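Local structure of methanogen homoaconitase large subunit (Methanocaldococcus jannaschii, 4KP2) at residues Q294-H299 with I419-P424; I399-T404 with K425-S430; V196-G201 with D302-I307; P298-N303 with R406-R411. The protein forms the large subunit of an iron-sulfur hydro-lyase that converts (R)-homocitrate to homoisocitrate by way of cis-homoaconitate. One frame throughout, in Å; residues are numbered along the deposited sequence.

Interaction 1: residues Q294-H299 with I419-P424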
loop_
_atom_site.group_PDB
_atom_site.type_symbol
_atom_site.label_atom_id
_atom_site.label_comp_id
_atom_site.label_asym_id
_atom_site.label_seq_id
_atom_site.Cartn_x
_atom_site.Cartn_y
_atom_site.Cartn_z
ATOM N N GLN A 294 21.217 -4.330 18.965
ATOM C CA GLN A 294 21.020 -2.913 19.249
ATOM C C GLN A 294 19.635 -2.386 18.866
ATOM O O GLN A 294 19.170 -2.588 17.744
ATOM C CB GLN A 294 22.106 -2.089 18.553
ATOM C CG GLN A 294 23.526 -2.558 18.844
ATOM C CD GLN A 294 23.909 -2.413 20.304
ATOM O OE1 GLN A 294 24.146 -1.306 20.792
ATOM N NE2 GLN A 294 23.974 -3.534 21.012
ATOM N N VAL A 295 18.988 -1.710 19.812
ATOM C CA VAL A 295 17.711 -1.044 19.574
ATOM C C VAL A 295 17.748 0.416 20.034
ATOM O O VAL A 295 17.926 0.695 21.220
ATOM C CB VAL A 295 16.559 -1.759 20.303
ATOM C CG1 VAL A 295 15.273 -0.949 20.191
ATOM C CG2 VAL A 295 16.367 -3.162 19.748
ATOM N N ALA A 296 17.572 1.341 19.094
ATOM C CA ALA A 296 17.617 2.769 19.404
ATOM C C ALA A 296 16.307 3.271 20.009
ATOM O O ALA A 296 15.228 3.007 19.480
ATOM C CB ALA A 296 17.971 3.572 18.162
ATOM N N VAL A 297 16.416 4.005 21.112
ATOM C CA VAL A 297 15.247 4.513 21.823
ATOM C C VAL A 297 14.973 5.979 21.469
ATOM O O VAL A 297 15.880 6.691 21.032
ATOM C CB VAL A 297 15.418 4.360 23.353
ATOM C CG1 VAL A 297 15.774 2.922 23.701
ATOM C CG2 VAL A 297 16.475 5.319 23.878
ATOM N N PRO A 298 13.714 6.426 21.639
ATOM C CA PRO A 298 13.327 7.820 21.387
ATOM C C PRO A 298 14.192 8.819 22.155
ATOM O O PRO A 298 14.640 8.507 23.258
ATOM C CB PRO A 298 11.890 7.874 21.910
ATOM C CG PRO A 298 11.380 6.504 21.714
ATOM C CD PRO A 298 12.544 5.587 21.956
ATOM N N HIS A 299 14.420 10.001 21.584
ATOM C CA HIS A 299 13.877 10.362 20.276
ATOM C C HIS A 299 14.985 10.696 19.286
ATOM O O HIS A 299 14.829 11.580 18.445
ATOM C CB HIS A 299 12.932 11.559 20.400
ATOM C CG HIS A 299 11.735 11.302 21.260
ATOM N ND1 HIS A 299 10.542 10.831 20.755
ATOM C CD2 HIS A 299 11.544 11.454 22.592
ATOM C CE1 HIS A 299 9.669 10.701 21.739
ATOM N NE2 HIS A 299 10.252 11.073 22.864
ATOM N N ILE A 419 9.028 6.104 18.624
ATOM C CA ILE A 419 9.644 5.271 17.597
ATOM C C ILE A 419 10.880 4.564 18.143
ATOM O O ILE A 419 11.674 5.158 18.868
ATOM C CB ILE A 419 10.053 6.109 16.369
ATOM C CG1 ILE A 419 8.853 6.881 15.821
ATOM C CG2 ILE A 419 10.659 5.228 15.283
ATOM C CD1 ILE A 419 9.186 7.750 14.633
ATOM N N TYR A 420 11.034 3.290 17.799
ATOM C CA TYR A 420 12.233 2.539 18.150
ATOM C C TYR A 420 12.873 1.973 16.887
ATOM O O TYR A 420 12.177 1.496 15.990
ATOM C CB TYR A 420 11.900 1.408 19.124
ATOM C CG TYR A 420 11.574 1.864 20.528
ATOM C CD1 TYR A 420 10.345 2.435 20.827
ATOM C CD2 TYR A 420 12.492 1.709 21.560
ATOM C CE1 TYR A 420 10.041 2.848 22.110
ATOM C CE2 TYR A 420 12.196 2.119 22.847
ATOM C CZ TYR A 420 10.969 2.688 23.116
ATOM O OH TYR A 420 10.666 3.099 24.394
ATOM N N LEU A 421 14.199 2.032 16.818
ATOM C CA LEU A 421 14.923 1.550 15.645
ATOM C C LEU A 421 15.641 0.238 15.939
ATOM O O LEU A 421 16.309 0.107 16.963
ATOM C CB LEU A 421 15.932 2.598 15.174
ATOM C CG LEU A 421 15.371 3.966 14.791
ATOM C CD1 LEU A 421 16.495 4.910 14.401
ATOM C CD2 LEU A 421 14.367 3.828 13.659
ATOM N N ALA A 422 15.508 -0.726 15.033
ATOM C CA ALA A 422 16.139 -2.029 15.209
ATOM C C ALA A 422 16.341 -2.754 13.881
ATOM O O ALA A 422 16.108 -2.192 12.810
ATOM C CB ALA A 422 15.321 -2.889 16.162
ATOM N N SER A 423 16.779 -4.005 13.968
ATOM C CA SER A 423 17.019 -4.826 12.788
ATOM C C SER A 423 15.734 -5.534 12.369
ATOM O O SER A 423 14.825 -5.693 13.185
ATOM C CB SER A 423 18.115 -5.855 13.077
ATOM O OG SER A 423 17.693 -6.793 14.050
ATOM N N PRO A 424 15.646 -5.947 11.091
ATOM C CA PRO A 424 14.487 -6.703 10.603
ATOM C C PRO A 424 14.241 -7.963 11.427
ATOM O O PRO A 424 13.091 -8.363 11.609
ATOM C CB PRO A 424 14.901 -7.091 9.185
ATOM C CG PRO A 424 15.828 -6.019 8.768
ATOM C CD PRO A 424 16.585 -5.623 10.002
#

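Interaction 2: residues I399-T404 with K425-S430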
loop_
_atom_site.group_PDB
_atom_site.type_symbol
_atom_site.label_atom_id
_atom_site.label_comp_id
_atom_site.label_asym_id
_atom_site.label_seq_id
_atom_site.Cartn_x
_atom_site.Cartn_y
_atom_site.Cartn_z
ATOM N N ILE A 399 3.396 3.447 19.935
ATOM C CA ILE A 399 4.809 3.128 19.762
ATOM C C ILE A 399 5.054 2.277 18.518
ATOM O O ILE A 399 4.339 1.307 18.266
ATOM C CB ILE A 399 5.367 2.395 21.001
ATOM C CG1 ILE A 399 5.257 3.284 22.240
ATOM C CG2 ILE A 399 6.810 1.979 20.780
ATOM C CD1 ILE A 399 5.862 2.673 23.483
ATOM N N CYS A 400 6.069 2.647 17.743
ATOM C CA CYS A 400 6.422 1.907 16.537
ATOM C C CYS A 400 7.878 1.452 16.534
ATOM O O CYS A 400 8.783 2.226 16.840
ATOM C CB CYS A 400 6.143 2.747 15.290
ATOM S SG CYS A 400 6.740 2.011 13.750
ATOM N N LEU A 401 8.092 0.187 16.185
ATOM C CA LEU A 401 9.437 -0.342 16.003
ATOM C C LEU A 401 9.742 -0.423 14.514
ATOM O O LEU A 401 9.141 -1.218 13.793
ATOM C CB LEU A 401 9.567 -1.724 16.641
ATOM C CG LEU A 401 10.929 -2.400 16.470
ATOM C CD1 LEU A 401 12.021 -1.587 17.144
ATOM C CD2 LEU A 401 10.904 -3.814 17.015
ATOM N N SER A 402 10.679 0.400 14.057
ATOM C CA SER A 402 10.955 0.509 12.629
ATOM C C SER A 402 12.379 0.109 12.257
ATOM O O SER A 402 13.277 0.102 13.098
ATOM C CB SER A 402 10.675 1.933 12.145
ATOM O OG SER A 402 10.960 2.062 10.765
ATOM N N THR A 403 12.571 -0.226 10.985
ATOM C CA THR A 403 13.892 -0.538 10.458
ATOM C C THR A 403 14.447 0.667 9.709
ATOM O O THR A 403 15.433 0.558 8.982
ATOM C CB THR A 403 13.858 -1.748 9.510
ATOM O OG1 THR A 403 13.000 -1.463 8.399
ATOM C CG2 THR A 403 13.348 -2.981 10.238
ATOM N N THR A 404 13.801 1.815 9.893
ATOM C CA THR A 404 14.236 3.058 9.266
ATOM C C THR A 404 15.459 3.644 9.965
ATOM O O THR A 404 16.093 2.988 10.791
ATOM C CB THR A 404 13.114 4.114 9.257
ATOM O OG1 THR A 404 12.536 4.214 10.565
ATOM C CG2 THR A 404 12.033 3.738 8.258
ATOM N N LYS A 425 15.319 -8.575 11.910
ATOM C CA LYS A 425 15.222 -9.744 12.773
ATOM C C LYS A 425 14.427 -9.424 14.034
ATOM O O LYS A 425 13.419 -10.068 14.321
ATOM C CB LYS A 425 16.617 -10.234 13.153
ATOM C CG LYS A 425 16.625 -11.315 14.219
ATOM C CD LYS A 425 18.042 -11.594 14.691
ATOM C CE LYS A 425 18.063 -12.608 15.822
ATOM N NZ LYS A 425 19.435 -12.784 16.377
ATOM N N ILE A 426 14.888 -8.422 14.776
ATOM C CA ILE A 426 14.229 -8.004 16.007
ATOM C C ILE A 426 12.837 -7.445 15.723
ATOM O O ILE A 426 11.905 -7.649 16.502
ATOM C CB ILE A 426 15.070 -6.949 16.756
ATOM C CG1 ILE A 426 16.484 -7.476 17.003
ATOM C CG2 ILE A 426 14.413 -6.566 18.073
ATOM C CD1 ILE A 426 17.374 -6.507 17.746
ATOM N N ALA A 427 12.704 -6.748 14.599
ATOM C CA ALA A 427 11.425 -6.169 14.202
ATOM C C ALA A 427 10.373 -7.247 13.975
ATOM O O ALA A 427 9.219 -7.099 14.376
ATOM C CB ALA A 427 11.594 -5.320 12.951
ATOM N N ALA A 428 10.781 -8.337 13.334
ATOM C CA ALA A 428 9.875 -9.447 13.064
ATOM C C ALA A 428 9.481 -10.164 14.350
ATOM O O ALA A 428 8.308 -10.461 14.569
ATOM C CB ALA A 428 10.509 -10.422 12.085
ATOM N N ILE A 429 10.470 -10.438 15.194
ATOM C CA ILE A 429 10.243 -11.130 16.458
ATOM C C ILE A 429 9.339 -10.319 17.384
ATOM O O ILE A 429 8.426 -10.861 18.008
ATOM C CB ILE A 429 11.572 -11.432 17.177
ATOM C CG1 ILE A 429 12.458 -12.322 16.305
ATOM C CG2 ILE A 429 11.318 -12.098 18.519
ATOM C CD1 ILE A 429 13.824 -12.586 16.902
ATOM N N SER A 430 9.593 -9.017 17.461
ATOM C CA SER A 430 8.806 -8.136 18.316
ATOM C C SER A 430 7.373 -7.995 17.810
ATOM O O SER A 430 6.454 -7.741 18.589
ATOM C CB SER A 430 9.465 -6.761 18.427
ATOM O OG SER A 430 10.788 -6.872 18.922
#

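Interaction 3: residues V196-G201 with D302-I307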
loop_
_atom_site.group_PDB
_atom_site.type_symbol
_atom_site.label_atom_id
_atom_site.label_comp_id
_atom_site.label_asym_id
_atom_site.label_seq_id
_atom_site.Cartn_x
_atom_site.Cartn_y
_atom_site.Cartn_z
ATOM N N VAL A 196 27.877 2.233 15.977
ATOM C CA VAL A 196 28.766 3.287 15.504
ATOM C C VAL A 196 28.226 4.662 15.886
ATOM O O VAL A 196 28.990 5.572 16.215
ATOM C CB VAL A 196 28.956 3.208 13.976
ATOM C CG1 VAL A 196 29.861 4.326 13.485
ATOM C CG2 VAL A 196 29.527 1.855 13.585
ATOM N N CYS A 197 26.903 4.802 15.861
ATOM C CA CYS A 197 26.262 6.088 16.116
ATOM C C CYS A 197 26.372 6.544 17.573
ATOM O O CYS A 197 26.067 7.694 17.888
ATOM C CB CYS A 197 24.793 6.052 15.683
ATOM S SG CYS A 197 24.520 5.767 13.915
ATOM N N LYS A 198 26.804 5.650 18.458
ATOM C CA LYS A 198 26.927 5.988 19.874
ATOM C C LYS A 198 28.325 6.467 20.214
ATOM O O LYS A 198 28.498 7.485 20.883
ATOM C CB LYS A 198 26.583 4.789 20.756
ATOM C CG LYS A 198 25.271 4.137 20.420
ATOM C CD LYS A 198 24.160 5.160 20.253
ATOM C CE LYS A 198 23.583 5.085 18.848
ATOM N NZ LYS A 198 22.100 4.964 18.820
ATOM N N GLU A 199 29.320 5.716 19.755
ATOM C CA GLU A 199 30.714 6.063 19.984
ATOM C C GLU A 199 31.016 7.418 19.359
ATOM O O GLU A 199 31.845 8.176 19.859
ATOM C CB GLU A 199 31.636 4.997 19.390
ATOM C CG GLU A 199 32.712 4.501 20.343
ATOM C CD GLU A 199 32.163 3.580 21.417
ATOM O OE1 GLU A 199 31.031 3.079 21.248
ATOM O OE2 GLU A 199 32.862 3.359 22.428
ATOM N N ILE A 200 30.324 7.716 18.264
ATOM C CA ILE A 200 30.509 8.973 17.553
ATOM C C ILE A 200 29.525 10.039 18.027
ATOM O O ILE A 200 29.927 11.127 18.440
ATOM C CB ILE A 200 30.353 8.780 16.035
ATOM C CG1 ILE A 200 31.412 7.807 15.514
ATOM C CG2 ILE A 200 30.451 10.115 15.319
ATOM C CD1 ILE A 200 31.394 7.632 14.012
ATOM N N GLY A 201 28.237 9.719 17.967
ATOM C CA GLY A 201 27.201 10.657 18.362
ATOM C C GLY A 201 26.401 11.144 17.170
ATOM O O GLY A 201 26.805 10.953 16.026
ATOM N N ASP A 302 20.991 8.420 18.106
ATOM C CA ASP A 302 22.182 8.219 18.928
ATOM C C ASP A 302 21.851 7.726 20.341
ATOM O O ASP A 302 22.562 8.032 21.299
ATOM C CB ASP A 302 23.060 9.476 18.968
ATOM C CG ASP A 302 22.473 10.577 19.824
ATOM O OD1 ASP A 302 21.231 10.690 19.885
ATOM O OD2 ASP A 302 23.258 11.331 20.441
ATOM N N ASN A 303 20.782 6.943 20.459
ATOM C CA ASN A 303 20.362 6.409 21.751
ATOM C C ASN A 303 19.978 4.930 21.729
ATOM O O ASN A 303 18.796 4.599 21.775
ATOM C CB ASN A 303 19.186 7.218 22.303
ATOM C CG ASN A 303 19.604 8.572 22.841
ATOM O OD1 ASN A 303 20.715 8.738 23.341
ATOM N ND2 ASN A 303 18.708 9.547 22.747
ATOM N N VAL A 304 20.964 4.040 21.668
ATOM C CA VAL A 304 20.671 2.616 21.816
ATOM C C VAL A 304 21.252 2.000 23.086
ATOM O O VAL A 304 22.456 2.057 23.335
ATOM C CB VAL A 304 21.110 1.766 20.599
ATOM C CG1 VAL A 304 22.509 2.086 20.196
ATOM C CG2 VAL A 304 21.045 0.308 20.950
ATOM N N LYS A 305 20.369 1.424 23.892
ATOM C CA LYS A 305 20.777 0.549 24.975
ATOM C C LYS A 305 20.719 -0.859 24.406
ATOM O O LYS A 305 19.916 -1.125 23.510
ATOM C CB LYS A 305 19.806 0.663 26.148
ATOM C CG LYS A 305 18.833 1.827 26.054
ATOM C CD LYS A 305 19.355 3.049 26.786
ATOM C CE LYS A 305 18.300 4.139 26.839
ATOM N NZ LYS A 305 17.028 3.639 27.435
ATOM N N PRO A 306 21.564 -1.771 24.914
ATOM C CA PRO A 306 21.542 -3.155 24.426
ATOM C C PRO A 306 20.156 -3.782 24.567
ATOM O O PRO A 306 19.355 -3.313 25.377
ATOM C CB PRO A 306 22.557 -3.865 25.333
ATOM C CG PRO A 306 22.719 -2.967 26.522
ATOM C CD PRO A 306 22.547 -1.583 25.992
ATOM N N ILE A 307 19.885 -4.822 23.782
ATOM C CA ILE A 307 18.562 -5.447 23.731
ATOM C C ILE A 307 18.043 -5.870 25.110
ATOM O O ILE A 307 16.834 -5.922 25.342
ATOM C CB ILE A 307 18.555 -6.653 22.756
ATOM C CG1 ILE A 307 17.138 -7.203 22.572
ATOM C CG2 ILE A 307 19.506 -7.739 23.234
ATOM C CD1 ILE A 307 16.159 -6.192 22.032
#

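Interaction 4: residues P298-N303 with R406-R411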
loop_
_atom_site.group_PDB
_atom_site.type_symbol
_atom_site.label_atom_id
_atom_site.label_comp_id
_atom_site.label_asym_id
_atom_site.label_seq_id
_atom_site.Cartn_x
_atom_site.Cartn_y
_atom_site.Cartn_z
ATOM N N PRO A 298 13.714 6.426 21.639
ATOM C CA PRO A 298 13.327 7.820 21.387
ATOM C C PRO A 298 14.192 8.819 22.155
ATOM O O PRO A 298 14.640 8.507 23.258
ATOM C CB PRO A 298 11.890 7.874 21.910
ATOM C CG PRO A 298 11.380 6.504 21.714
ATOM C CD PRO A 298 12.544 5.587 21.956
ATOM N N HIS A 299 14.420 10.001 21.584
ATOM C CA HIS A 299 13.877 10.362 20.276
ATOM C C HIS A 299 14.985 10.696 19.286
ATOM O O HIS A 299 14.829 11.580 18.445
ATOM C CB HIS A 299 12.932 11.559 20.400
ATOM C CG HIS A 299 11.735 11.302 21.260
ATOM N ND1 HIS A 299 10.542 10.831 20.755
ATOM C CD2 HIS A 299 11.544 11.454 22.592
ATOM C CE1 HIS A 299 9.669 10.701 21.739
ATOM N NE2 HIS A 299 10.252 11.073 22.864
ATOM N N HIS A 300 16.107 9.992 19.392
ATOM C CA HIS A 300 17.247 10.252 18.522
ATOM C C HIS A 300 17.975 8.962 18.158
ATOM O O HIS A 300 18.014 8.023 18.953
ATOM C CB HIS A 300 18.214 11.233 19.186
ATOM C CG HIS A 300 17.611 12.570 19.488
ATOM N ND1 HIS A 300 16.942 12.836 20.662
ATOM C CD2 HIS A 300 17.574 13.714 18.765
ATOM C CE1 HIS A 300 16.520 14.089 20.653
ATOM N NE2 HIS A 300 16.890 14.643 19.513
ATOM N N PRO A 301 18.556 8.916 16.947
ATOM C CA PRO A 301 19.297 7.741 16.476
ATOM C C PRO A 301 20.545 7.455 17.307
ATOM O O PRO A 301 21.093 6.357 17.209
ATOM C CB PRO A 301 19.703 8.131 15.051
ATOM C CG PRO A 301 18.727 9.177 14.646
ATOM C CD PRO A 301 18.432 9.942 15.898
ATOM N N ASP A 302 20.991 8.420 18.106
ATOM C CA ASP A 302 22.182 8.219 18.928
ATOM C C ASP A 302 21.851 7.726 20.341
ATOM O O ASP A 302 22.562 8.032 21.299
ATOM C CB ASP A 302 23.060 9.476 18.968
ATOM C CG ASP A 302 22.473 10.577 19.824
ATOM O OD1 ASP A 302 21.231 10.690 19.885
ATOM O OD2 ASP A 302 23.258 11.331 20.441
ATOM N N ASN A 303 20.782 6.943 20.459
ATOM C CA ASN A 303 20.362 6.409 21.751
ATOM C C ASN A 303 19.978 4.930 21.729
ATOM O O ASN A 303 18.796 4.599 21.775
ATOM C CB ASN A 303 19.186 7.218 22.303
ATOM C CG ASN A 303 19.604 8.572 22.841
ATOM O OD1 ASN A 303 20.715 8.738 23.341
ATOM N ND2 ASN A 303 18.708 9.547 22.747
ATOM N N ARG A 406 15.395 7.249 10.946
ATOM C CA ARG A 406 14.973 8.401 11.737
ATOM C C ARG A 406 14.254 7.978 13.015
ATOM O O ARG A 406 13.580 6.948 13.051
ATOM C CB ARG A 406 14.092 9.342 10.916
ATOM C CG ARG A 406 14.841 10.526 10.326
ATOM C CD ARG A 406 15.621 10.134 9.085
ATOM N NE ARG A 406 14.745 9.963 7.931
ATOM C CZ ARG A 406 14.380 10.950 7.120
ATOM N NH1 ARG A 406 14.817 12.184 7.338
ATOM N NH2 ARG A 406 13.578 10.707 6.093
ATOM N N ASN A 407 14.394 8.789 14.057
ATOM C CA ASN A 407 13.891 8.439 15.377
ATOM C C ASN A 407 13.290 9.650 16.086
ATOM O O ASN A 407 12.868 9.569 17.240
ATOM C CB ASN A 407 15.028 7.847 16.212
ATOM C CG ASN A 407 14.537 7.160 17.466
ATOM O OD1 ASN A 407 13.363 6.812 17.573
ATOM N ND2 ASN A 407 15.433 6.961 18.424
ATOM N N PHE A 408 13.240 10.769 15.375
ATOM C CA PHE A 408 12.863 12.052 15.961
ATOM C C PHE A 408 11.421 12.112 16.464
ATOM O O PHE A 408 10.554 11.365 16.008
ATOM C CB PHE A 408 13.140 13.177 14.965
ATOM C CG PHE A 408 14.552 13.190 14.456
ATOM C CD1 PHE A 408 15.612 12.938 15.312
ATOM C CD2 PHE A 408 14.820 13.434 13.121
ATOM C CE1 PHE A 408 16.912 12.944 14.847
ATOM C CE2 PHE A 408 16.117 13.439 12.649
ATOM C CZ PHE A 408 17.166 13.193 13.512
ATOM N N LYS A 409 11.181 13.014 17.411
ATOM C CA LYS A 409 9.883 13.140 18.064
ATOM C C LYS A 409 8.791 13.605 17.107
ATOM O O LYS A 409 8.883 14.684 16.522
ATOM C CB LYS A 409 9.986 14.103 19.249
ATOM C CG LYS A 409 8.725 14.198 20.089
ATOM C CD LYS A 409 8.909 15.167 21.247
ATOM C CE LYS A 409 10.074 14.754 22.136
ATOM N NZ LYS A 409 10.295 15.715 23.253
ATOM N N GLY A 410 7.755 12.786 16.958
ATOM C CA GLY A 410 6.635 13.115 16.096
ATOM C C GLY A 410 6.961 12.940 14.627
ATOM O O GLY A 410 6.442 13.665 13.776
ATOM N N ARG A 411 7.819 11.972 14.326
ATOM C CA ARG A 411 8.249 11.731 12.954
ATOM C C ARG A 411 7.197 10.965 12.156
ATOM O O ARG A 411 6.932 11.284 10.996
ATOM C CB ARG A 411 9.575 10.970 12.935
ATOM C CG ARG A 411 10.120 10.717 11.542
ATOM C CD ARG A 411 11.332 11.584 11.246
ATOM N NE ARG A 411 11.085 13.001 11.501
ATOM C CZ ARG A 411 11.925 13.974 11.166
ATOM N NH1 ARG A 411 13.065 13.685 10.553
ATOM N NH2 ARG A 411 11.626 15.236 11.436
#

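Interaction 1: residues Q294-H299 with I419-P424
A single antiparallel beta bridge, A296 with L421, docks the short and weakly bonded strand 294-296, which pairs in its own two-stranded sheet with strand 304-306, on strand 418-421, one of the two outer strands of a five-stranded parallel sheet in this alpha-beta-alpha three-layer sandwich protein. The two residues make a hydrogen-bonded pair: A296 N donates to L421 O at 2.8 Å, and L421 N donates to A296 O at 3.0 Å. Each carbonyl also meets a CA-H group, since V295 CA lies 3.2 Å from L421 O and Y420 CA 3.3 Å from A296 O. Alanine suits the bridge because its lone methyl lets the backbones close up, with A296 CB 3.7 Å from L421 CB. With CG placed beside its own backbone N and anti to the carbonyl carbon (chi1 -72°), Y420 brings its ring under the proline, and P298 CD sits over the ring centre, 3.5 Å from the centroid and 14° off the normal. This CH-pi contact suits the slightly polarised CD hydrogens of a proline. V295 CG1 meets the ring at its edge, whereas V297 CG1 approaches Y420 CE2 obliquely at 3.8 Å. The other branch of V295 packs onto A422, CG2 to CB at 3.7 Å. On its other edge strand 418-421 is bonded to strand 399-402 through Y420 and then runs through the N-cap S423 into helix 424-433. Strand 294-296 is backed by helix 189-200, where A296 touches L194, and by helix 307-310, where V295 meets I307 and V310.

Interaction 2: residues I399-T404 with K425-S430
L401, A427 and T403 carry most of this buried contact, in which strand 399-402 packs against helix 424-433. The L401 side chain leaves the strand toward the helix; CG is anti to the backbone N (chi1 178°), and chi2 of 63° turns CD1 aside while CD2 continues outward to do the touching. That methyl lies 3.7 Å from A427 CA and 3.6 Å from S430 CB, one helical turn apart. The small A427 allows the leucine to reach the helix backbone itself, and its own CB meets T403 CG2 at 4.0 Å. T403 thus turns its methyl to the helix, while its OG1 is hydrogen-bonded to G321 N. The serine fits this apolar setting by bonding back into its own helix: S430 OG donates to I426 O at 2.8 Å, from the face of that carbonyl opposite the one used by S430 N. The hydroxyl is also bonded to T437 N. The axes of the two short segments pass 8.6 Å apart at 139°, so the helix runs obliquely against the strand direction. In the sheet, strand 399-402 lies between strands 317-320 and 418-421; the helix touches I320 through A427 and rests on helix 328-338, where A428 meets A334.

Interaction 3: residues V196-G201 with D302-I307
Packing of a lysine chain on backbone near the protein surface joins K198, close to the C-terminal end of helix 189-200, to D302, in the turn before strand 304-306, and to V304, the first residue of that strand. The lysine lies over the backbone instead of reaching into solvent, its chain bent at chi2, chi3 and chi4. Its CE comes within 3.4 Å of D302 CA, and its CG lies 3.4 Å from V304 CG1, the two side chains crossing at about a right angle. The packing is tight and the lysine's conformation strained, so the placing of its end is uncertain. A long, flexible lysine suits this place because its methylenes can cover a turn; K198 NZ is modelled beside P301 O, closer than a normal hydrogen bond, and that pairing is doubtful in detail. Nearer the helix end, D302 CB packs 3.7 Å from C197 O and 4.1 Å from G201 C, where G201 leaves the helix with positive phi (110°). The acid does not pair with the lysine, K198 NZ and D302 OD1 being 5.9 Å apart; its OD1 makes a salt bridge with R202 instead. The contact itself therefore rests on lysine methylenes against the D302 backbone and V304 CG1, not on paired charges.

Interaction 4: residues P298-N303 with R406-R411
The imidazole of H299 is sandwiched: P298 CB lies over the centre of one face and K409 CE over the opposite one, offset toward the rim and 3.8 Å from the centroid in a CH-pi contact, with N407 O at the ring edge. A bend at chi3 (-58°) folds the lysine chain back so that this methylene reaches the histidine. Around the F408 ring, H299 O is at the edge, 3.5 Å from CD1, and R411 CZ also lies in the ring plane, so the phenyl rim abuts a face of the guanidinium group. P301 CD approaches F408 CE1 at 3.5 Å, and the H300 ring stands obliquely to F408. N407 supplies the polar link: its ND2 donates to H300 O at 2.8 Å from well above the carbonyl plane (78° out of it), and bonds weakly to V297 O. An asparagine NH2 can reach two carbonyls, though neither bond is well directed. H299 O and N407 O crowd each other at 3.1 Å, while F408 CA-H meets H299 O. A type I turn, H300-N303, shapes one loop and a type II turn, F408-R411, the other. These loops connect strand 294-296 to 304-306 and strand 399-402 to 418-421, and N407 packs on I419 and L421 of the last strand.

Strand 418-421 joins the first two contacts: Y420 N lies 2.7 Å from C400 O and Y420 O 2.7 Å from S402 N, probable hydrogen bonds that link interactions 1 and 2, whose centres are 7 Å apart. Interaction 4 continues interaction 1 through the shared P298 and H299 (centres 8 Å apart), and it shares D302 and N303 with interaction 3, centred 12 Å away. Interactions 2 and 3 do not touch. Interactions 1, 2 and 4 lie within about 10 Å of the predicted [4Fe-4S] ligands without touching them: the side chains of I419 and T403 are each about 9 Å from that of C386, T403 also about 9 Å from C323, and F408 about 10 Å from C386. Interaction 3 lies away from the site.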